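Local coordinates for hypothetical protein AF_0060 (PDB 2P06) that is of unknown function but, as a MazG-like protein that binds magnesium, is probably a nucleoside triphosphate pyrophosphohydrolase, at residues W81-L84 with R85-L88. Sequence-based numbering, arbitrary orientation.
Sequences WENL and RDEL. With MG (magnesium ion), chain E.
Leu-84 and Leu-88 meet one turn apart near the start of helix 81-103. CG of Leu-84 lies 4.1 Å from CD1 of Leu-88, and the two side chains pass at a slant. In Leu-88 CG sits beside the backbone N and trans to the carbonyl carbon. This bends Leu-88 back over the preceding turn, where its CG is 3.4 Å from Leu-84 O. That same oxygen accepts the helix bond from Leu-88 N at 2.9 Å. Both leucines are buried. They pack on Leu-72 of helix 58-77, and on the second subunit they touch Leu-102 and Leu-65, respectively. Cutting Leu-88 back to an alanine is likely to leave Leu-84 without its apolar neighbour on the next turn and to open a gap against Leu-72 and against Leu-65 of the second subunit. CD2 of Leu-84 points at the edge of the Trp-81 ring, in its plane. On another side of the helix, Glu-87 N donates a hydrogen bond to Asn-83 O at 3.1 Å. With chi1 at -54°, CG of Glu-87 sits beside its backbone N, 3.3 Å from Asn-83 O. The bend at chi2 then sets the direction of the carboxylate. Its plane and that of the Asn-83 amide are turned 43° apart, with OE2 and OD1 separated by 4.0 Å. OE1 binds magnesium at 2.2 Å, whereas OE2 is 3.9 Å from the metal, so Glu-87 is a monodentate ligand. A metal-bound water also donates to Glu-87 O. Arg-85 extends to the second subunit, where NE hydrogen-bonds to OG of Ser-103 of that subunit. Glu-68, Glu-71 and Asp-90 complete the protein ligands of the magnesium. Such an acidic cluster on two packed helices is characteristic of the all-alpha MazG nucleotide pyrophosphohydrolase fold.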
loop_
_atom_site.group_PDB
_atom_site.type_symbol
_atom_site.label_atom_id
_atom_site.label_comp_id
_atom_site.label_asym_id
_atom_site.label_seq_id
_atom_site.Cartn_x
_atom_site.Cartn_y
_atom_site.Cartn_z
ATOM N N TRP B 81 24.259 -15.881 5.417
ATOM C CA TRP B 81 23.431 -14.797 4.867
ATOM C C TRP B 81 22.377 -15.293 3.861
ATOM O O TRP B 81 21.312 -14.672 3.710
ATOM C CB TRP B 81 24.308 -13.706 4.243
ATOM C CG TRP B 81 25.467 -13.291 5.119
ATOM C CD1 TRP B 81 26.796 -13.350 4.802
ATOM C CD2 TRP B 81 25.399 -12.759 6.451
ATOM N NE1 TRP B 81 27.560 -12.884 5.850
ATOM C CE2 TRP B 81 26.725 -12.519 6.876
ATOM C CE3 TRP B 81 24.349 -12.460 7.327
ATOM C CZ2 TRP B 81 27.025 -11.996 8.141
ATOM C CZ3 TRP B 81 24.654 -11.931 8.584
ATOM C CH2 TRP B 81 25.978 -11.708 8.974
ATOM N N GLU B 82 22.677 -16.404 3.190
ATOM C CA GLU B 82 21.723 -17.072 2.296
ATOM C C GLU B 82 20.481 -17.503 3.075
ATOM O O GLU B 82 19.332 -17.108 2.752
ATOM C CB GLU B 82 22.383 -18.295 1.638
ATOM C CG GLU B 82 21.478 -19.093 0.681
ATOM C CD GLU B 82 22.190 -20.271 0.027
ATOM O OE1 GLU B 82 23.394 -20.480 0.288
ATOM O OE2 GLU B 82 21.538 -20.995 -0.756
ATOM N N ASN B 83 20.714 -18.296 4.118
ATOM C CA ASN B 83 19.624 -18.758 4.974
ATOM C C ASN B 83 19.008 -17.607 5.800
ATOM O O ASN B 83 17.871 -17.713 6.229
ATOM C CB ASN B 83 20.086 -19.922 5.881
ATOM C CG ASN B 83 19.100 -21.104 5.897
ATOM O OD1 ASN B 83 17.909 -20.969 5.573
ATOM N ND2 ASN B 83 19.605 -22.274 6.269
ATOM N N LEU B 84 19.735 -16.512 6.005
ATOM C CA LEU B 84 19.183 -15.369 6.729
ATOM C C LEU B 84 17.899 -14.828 6.059
ATOM O O LEU B 84 16.929 -14.547 6.736
ATOM C CB LEU B 84 20.206 -14.248 6.845
ATOM C CG LEU B 84 19.725 -12.967 7.530
ATOM C CD1 LEU B 84 19.166 -13.217 8.920
ATOM C CD2 LEU B 84 20.875 -12.003 7.593
ATOM N N ARG B 85 17.908 -14.696 4.735
ATOM C CA ARG B 85 16.725 -14.220 4.012
ATOM C C ARG B 85 15.490 -15.058 4.339
ATOM O O ARG B 85 14.433 -14.500 4.611
ATOM C CB ARG B 85 16.970 -14.197 2.510
ATOM C CG ARG B 85 17.872 -13.035 2.059
ATOM C CD ARG B 85 18.397 -13.246 0.641
ATOM N NE ARG B 85 17.434 -12.802 -0.349
ATOM C CZ ARG B 85 16.789 -13.580 -1.225
ATOM N NH1 ARG B 85 16.996 -14.898 -1.271
ATOM N NH2 ARG B 85 15.937 -13.025 -2.091
ATOM N N ASP B 86 15.620 -16.377 4.329
ATOM C CA ASP B 86 14.499 -17.243 4.736
ATOM C C ASP B 86 14.060 -17.011 6.184
ATOM O O ASP B 86 12.859 -16.969 6.458
ATOM C CB ASP B 86 14.808 -18.728 4.502
ATOM C CG ASP B 86 14.548 -19.166 3.063
ATOM O OD1 ASP B 86 13.888 -18.432 2.291
ATOM O OD2 ASP B 86 15.010 -20.265 2.700
ATOM N N GLU B 87 15.017 -16.828 7.096
ATOM C CA GLU B 87 14.672 -16.626 8.506
ATOM C C GLU B 87 13.948 -15.305 8.714
ATOM O O GLU B 87 13.099 -15.214 9.591
ATOM C CB GLU B 87 15.889 -16.708 9.438
ATOM C CG GLU B 87 16.746 -17.983 9.320
ATOM C CD GLU B 87 15.985 -19.279 9.595
ATOM O OE1 GLU B 87 14.868 -19.265 10.169
ATOM O OE2 GLU B 87 16.535 -20.345 9.243
ATOM N N LEU B 88 14.253 -14.296 7.894
ATOM C CA LEU B 88 13.521 -13.025 7.949
ATOM C C LEU B 88 12.056 -13.181 7.534
ATOM O O LEU B 88 11.170 -12.585 8.140
ATOM C CB LEU B 88 14.227 -11.968 7.072
ATOM C CG LEU B 88 15.624 -11.537 7.534
ATOM C CD1 LEU B 88 16.404 -10.875 6.379
ATOM C CD2 LEU B 88 15.540 -10.630 8.761
HETATM MG MG MG E . 13.016 -20.150 10.946
HETATM O O HOH W 1 13.448 -17.761 11.428
HETATM O O HOH W 2 12.519 -22.024 10.222
#